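Local coordinates for host-nuclease inhibitor protein Gam, putative (Desulfovibrio vulgaris, PDB 2P2U) that probably binds double-stranded DNA, although its precise role has not been established, at residues 25-28 / 29-32; 110-113 / 114-118. One frame throughout, in Å; residues are numbered along the deposited sequence.

Interaction 1: residues 25-28 / 29-32; sequences IATI and DRKV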
loop_
_atom_site.group_PDB
_atom_site.type_symbol
_atom_site.label_atom_id
_atom_site.label_comp_id
_atom_site.label_asym_id
_atom_site.label_seq_id
_atom_site.Cartn_x
_atom_site.Cartn_y
_atom_site.Cartn_z
ATOM N N ILE A 25 -22.403 -22.843 -8.306
ATOM C CA ILE A 25 -21.332 -22.116 -7.646
ATOM C C ILE A 25 -20.036 -22.343 -8.426
ATOM O O ILE A 25 -19.461 -21.378 -8.899
ATOM C CB ILE A 25 -21.182 -22.489 -6.126
ATOM C CG1 ILE A 25 -22.229 -21.758 -5.265
ATOM C CG2 ILE A 25 -19.793 -22.262 -5.636
ATOM C CD1 ILE A 25 -22.694 -22.527 -4.027
ATOM N N ALA A 26 -19.605 -23.594 -8.615
ATOM C CA ALA A 26 -18.304 -23.854 -9.224
ATOM C C ALA A 26 -18.291 -23.435 -10.668
ATOM O O ALA A 26 -17.218 -23.368 -11.261
ATOM C CB ALA A 26 -17.884 -25.299 -9.086
ATOM N N THR A 27 -19.470 -23.142 -11.233
ATOM C CA THR A 27 -19.580 -22.587 -12.606
ATOM C C THR A 27 -19.334 -21.029 -12.677
ATOM O O THR A 27 -18.592 -20.538 -13.555
ATOM C CB THR A 27 -20.900 -23.064 -13.248
ATOM O OG1 THR A 27 -20.655 -24.351 -13.800
ATOM C CG2 THR A 27 -21.439 -22.126 -14.361
ATOM N N ILE A 28 -19.987 -20.311 -11.748
ATOM C CA ILE A 28 -19.719 -18.932 -11.386
ATOM C C ILE A 28 -18.246 -18.666 -11.070
ATOM O O ILE A 28 -17.680 -17.745 -11.627
ATOM C CB ILE A 28 -20.541 -18.486 -10.143
ATOM C CG1 ILE A 28 -21.977 -18.981 -10.204
ATOM C CG2 ILE A 28 -20.529 -16.958 -10.002
ATOM C CD1 ILE A 28 -22.794 -18.431 -11.367
ATOM N N ASP A 29 -17.647 -19.429 -10.159
ATOM C CA ASP A 29 -16.226 -19.267 -9.844
ATOM C C ASP A 29 -15.398 -19.343 -11.128
ATOM O O ASP A 29 -14.383 -18.664 -11.277
ATOM C CB ASP A 29 -15.708 -20.374 -8.905
ATOM C CG ASP A 29 -15.878 -20.044 -7.430
ATOM O OD1 ASP A 29 -16.846 -19.362 -7.032
ATOM O OD2 ASP A 29 -15.037 -20.522 -6.644
ATOM N N ARG A 30 -15.832 -20.203 -12.039
ATOM C CA ARG A 30 -15.068 -20.453 -13.246
ATOM C C ARG A 30 -15.326 -19.326 -14.249
ATOM O O ARG A 30 -14.421 -18.931 -14.945
ATOM C CB ARG A 30 -15.449 -21.810 -13.824
ATOM C CG ARG A 30 -14.291 -22.730 -14.140
ATOM C CD ARG A 30 -14.787 -24.048 -14.835
ATOM N NE ARG A 30 -15.039 -25.125 -13.877
ATOM C CZ ARG A 30 -16.240 -25.568 -13.569
ATOM N NH1 ARG A 30 -17.325 -25.052 -14.163
ATOM N NH2 ARG A 30 -16.350 -26.528 -12.661
ATOM N N LYS A 31 -16.564 -18.833 -14.297
ATOM C CA LYS A 31 -16.966 -17.673 -15.073
ATOM C C LYS A 31 -16.329 -16.365 -14.534
ATOM O O LYS A 31 -15.396 -15.829 -15.153
ATOM C CB LYS A 31 -18.488 -17.570 -15.094
ATOM C CG LYS A 31 -19.093 -17.382 -16.515
ATOM C CD LYS A 31 -19.376 -18.753 -17.286
ATOM C CE LYS A 31 -20.894 -18.919 -17.778
ATOM N NZ LYS A 31 -22.056 -18.965 -16.731
ATOM N N VAL A 32 -16.821 -15.837 -13.409
ATOM C CA VAL A 32 -16.140 -14.722 -12.717
ATOM C C VAL A 32 -14.626 -14.746 -12.948
ATOM O O VAL A 32 -14.140 -13.946 -13.726
ATOM C CB VAL A 32 -16.467 -14.665 -11.199
ATOM C CG1 VAL A 32 -15.359 -13.995 -10.419
ATOM C CG2 VAL A 32 -17.727 -13.957 -10.980
#
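Arg30 folds back along the long helix 15-74 so that its guanidinium lies over the backbone carbonyl of Ala26, one turn earlier in the chain. Between the two turns, the polar side-chain contact is made by this arginine. The carbonyl oxygen of Ala26 sits 3.2 Å below the plane of the Arg30 guanidinium, under its centre, and meets a flat face with no hydrogen bond. A bend at chi3 (-93°) turns the planar group over the helix surface and brings its edge to Thr27, where Arg30 NH1 gives a weak bond of 3.4 Å to Thr27 OG1; that hydroxyl also has a weak bond to Ala23 O.

Backbone bonds supply the helical frame: Asp29 N reaches Ile25 O at 2.9 Å and Lys31 N reaches Thr27 O at 2.8 Å, while the bond from Val32 N to Ile28 O is weak.

Charge pairing leads out of the segment, for Asp29 OD1 forms a salt bridge with Arg61 of the second subunit. Leu57 and Leu64 of that subunit pack on Ile28 and Ile25, while Ile161 of strand 149-161 touches Ala26, so this turn joins the helix to both the dimer partner and the chain's own last strand.

Apolar contact along the helix is slight: Ile28 CG2 lies 4.2 Å from Val32 CG2.

Interaction 2: residues 110-113 / 114-118; sequences DMTL and ERLRQ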
loop_
_atom_site.group_PDB
_atom_site.type_symbol
_atom_site.label_atom_id
_atom_site.label_comp_id
_atom_site.label_asym_id
_atom_site.label_seq_id
_atom_site.Cartn_x
_atom_site.Cartn_y
_atom_site.Cartn_z
ATOM N N ASP A 110 19.149 2.911 13.118
ATOM C CA ASP A 110 19.007 2.286 14.432
ATOM C C ASP A 110 20.123 2.738 15.423
ATOM O O ASP A 110 19.915 2.701 16.650
ATOM C CB ASP A 110 19.125 0.794 14.323
ATOM C CG ASP A 110 17.850 0.069 13.913
ATOM O OD1 ASP A 110 16.716 0.641 13.889
ATOM O OD2 ASP A 110 18.023 -1.157 13.654
HETATM N N MSE A 111 21.315 3.118 14.945
HETATM C CA MSE A 111 22.297 3.600 15.908
HETATM C C MSE A 111 21.964 5.012 16.393
HETATM O O MSE A 111 22.209 5.359 17.557
HETATM C CB MSE A 111 23.705 3.471 15.391
HETATM C CG MSE A 111 24.052 2.054 14.922
HETATM SE SE MSE A 111 25.624 2.060 13.660
HETATM C CE MSE A 111 26.736 3.352 14.705
ATOM N N THR A 112 21.372 5.813 15.521
ATOM C CA THR A 112 20.856 7.119 15.907
ATOM C C THR A 112 19.745 7.017 16.952
ATOM O O THR A 112 19.721 7.798 17.954
ATOM C CB THR A 112 20.389 7.815 14.700
ATOM O OG1 THR A 112 21.566 8.148 13.956
ATOM C CG2 THR A 112 19.603 9.084 14.976
ATOM N N LEU A 113 18.828 6.055 16.768
ATOM C CA LEU A 113 17.823 5.799 17.828
ATOM C C LEU A 113 18.416 5.458 19.197
ATOM O O LEU A 113 17.897 5.886 20.204
ATOM C CB LEU A 113 16.907 4.641 17.435
ATOM C CG LEU A 113 16.042 5.159 16.300
ATOM C CD1 LEU A 113 15.215 4.092 15.613
ATOM C CD2 LEU A 113 15.126 6.278 16.827
ATOM N N GLU A 114 19.433 4.610 19.219
ATOM C CA GLU A 114 19.894 4.110 20.469
ATOM C C GLU A 114 20.602 5.276 21.083
ATOM O O GLU A 114 20.555 5.502 22.293
ATOM C CB GLU A 114 20.750 2.847 20.294
ATOM C CG GLU A 114 21.299 2.229 21.591
ATOM C CD GLU A 114 20.288 2.184 22.784
ATOM O OE1 GLU A 114 20.704 2.470 23.948
ATOM O OE2 GLU A 114 19.085 1.891 22.535
ATOM N N ARG A 115 21.248 6.087 20.257
ATOM C CA ARG A 115 21.804 7.252 20.849
ATOM C C ARG A 115 20.838 8.174 21.348
ATOM O O ARG A 115 21.126 8.748 22.371
ATOM C CB ARG A 115 22.538 8.059 19.879
ATOM C CG ARG A 115 23.766 7.411 19.537
ATOM C CD ARG A 115 24.593 8.294 18.638
ATOM N NE ARG A 115 25.737 7.510 18.068
ATOM C CZ ARG A 115 26.817 7.971 17.305
ATOM N NH1 ARG A 115 26.978 9.253 16.962
ATOM N NH2 ARG A 115 27.786 7.173 16.842
ATOM N N LEU A 116 19.767 8.452 20.591
ATOM C CA LEU A 116 18.726 9.359 21.101
ATOM C C LEU A 116 18.321 8.853 22.459
ATOM O O LEU A 116 18.008 9.640 23.330
ATOM C CB LEU A 116 17.551 9.495 20.124
ATOM C CG LEU A 116 17.981 10.485 18.995
ATOM C CD1 LEU A 116 17.230 10.254 17.711
ATOM C CD2 LEU A 116 17.864 11.912 19.471
ATOM N N ARG A 117 18.422 7.557 22.690
ATOM C CA ARG A 117 17.770 6.967 23.817
ATOM C C ARG A 117 18.791 7.001 24.971
ATOM O O ARG A 117 18.453 7.401 26.078
ATOM C CB ARG A 117 17.289 5.594 23.386
ATOM C CG ARG A 117 16.432 4.781 24.348
ATOM C CD ARG A 117 16.240 3.230 23.866
ATOM N NE ARG A 117 15.384 3.115 22.665
ATOM C CZ ARG A 117 15.796 2.627 21.477
ATOM N NH1 ARG A 117 14.984 2.615 20.431
ATOM N NH2 ARG A 117 17.027 2.152 21.301
ATOM N N GLN A 118 20.061 6.642 24.705
ATOM C CA GLN A 118 21.197 6.862 25.640
ATOM C C GLN A 118 21.160 8.295 26.202
ATOM O O GLN A 118 21.378 8.495 27.378
ATOM C CB GLN A 118 22.497 6.581 24.943
ATOM C CG GLN A 118 23.497 5.674 25.723
ATOM C CD GLN A 118 23.161 4.144 25.698
ATOM O OE1 GLN A 118 23.806 3.362 26.372
ATOM N NE2 GLN A 118 22.151 3.736 24.917
#
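Leu116 lies alongside Thr112 on helix 109-118, the two side chains one turn apart and pointing the same way, with CD1 of Leu116 3.8 Å from CG2 of Thr112. The threonine hydroxyl is engaged elsewhere, with Gln103 of the same chain and with the carbonyl of Val147 in the second subunit. Beneath this pair, Leu116 N donates to Thr112 O at 2.7 Å, and Arg115 N to Met111 O at 3.0 Å, as in an alpha helix.

Arg115, extended from CG to NE, lays its aliphatic part beside the carbonyl of Met111 (modelled as selenomethionine), with Arg115 CG 3.2 Å from Met111 O. Its NH1 goes on to the backbone oxygen of Met146 in the second subunit. Leu113 and Leu116 both rest on Ile125 of strand 125-131, and Val131 and Met136 of the second subunit pack against them in turn. The short helix thus packs on strand 125-131 and on the second subunit.

Arg117 bends at chi3 (-70°), bringing a guanidinium face over Leu113 O, offset toward the rim. Its NH1 pairs with Glu129 of the second subunit, whereas Arg117 NH2 is modelled 2.4 Å from Glu114 OE2, a salt bridge whose length is doubtful. Nearer the backbone, Arg117 CB lies 3.3 Å from Leu113 O.

Overall arrangement
From the N terminus the chain enters helix 15-74 and meets interaction 1 at residues 25-32, near the start of that long rod. It then runs on along the helix and, after helix 76-79 and a gap at 81-83 that is not modelled, through strand 91-103 to interaction 2 at residues 110-118 on helix 109-118. Each contact lies within a single helix, so neither closes a long loop, and the two follow in series without nesting or crossing. The centres of interactions 1 and 2 are about 55 Å apart, on opposite sides of the chain's centre. Strand 149-161 returns to interaction 1, while strand 125-131 backs interaction 2. Both also meet the second subunit, so the dimer interface includes two distant parts of the fold.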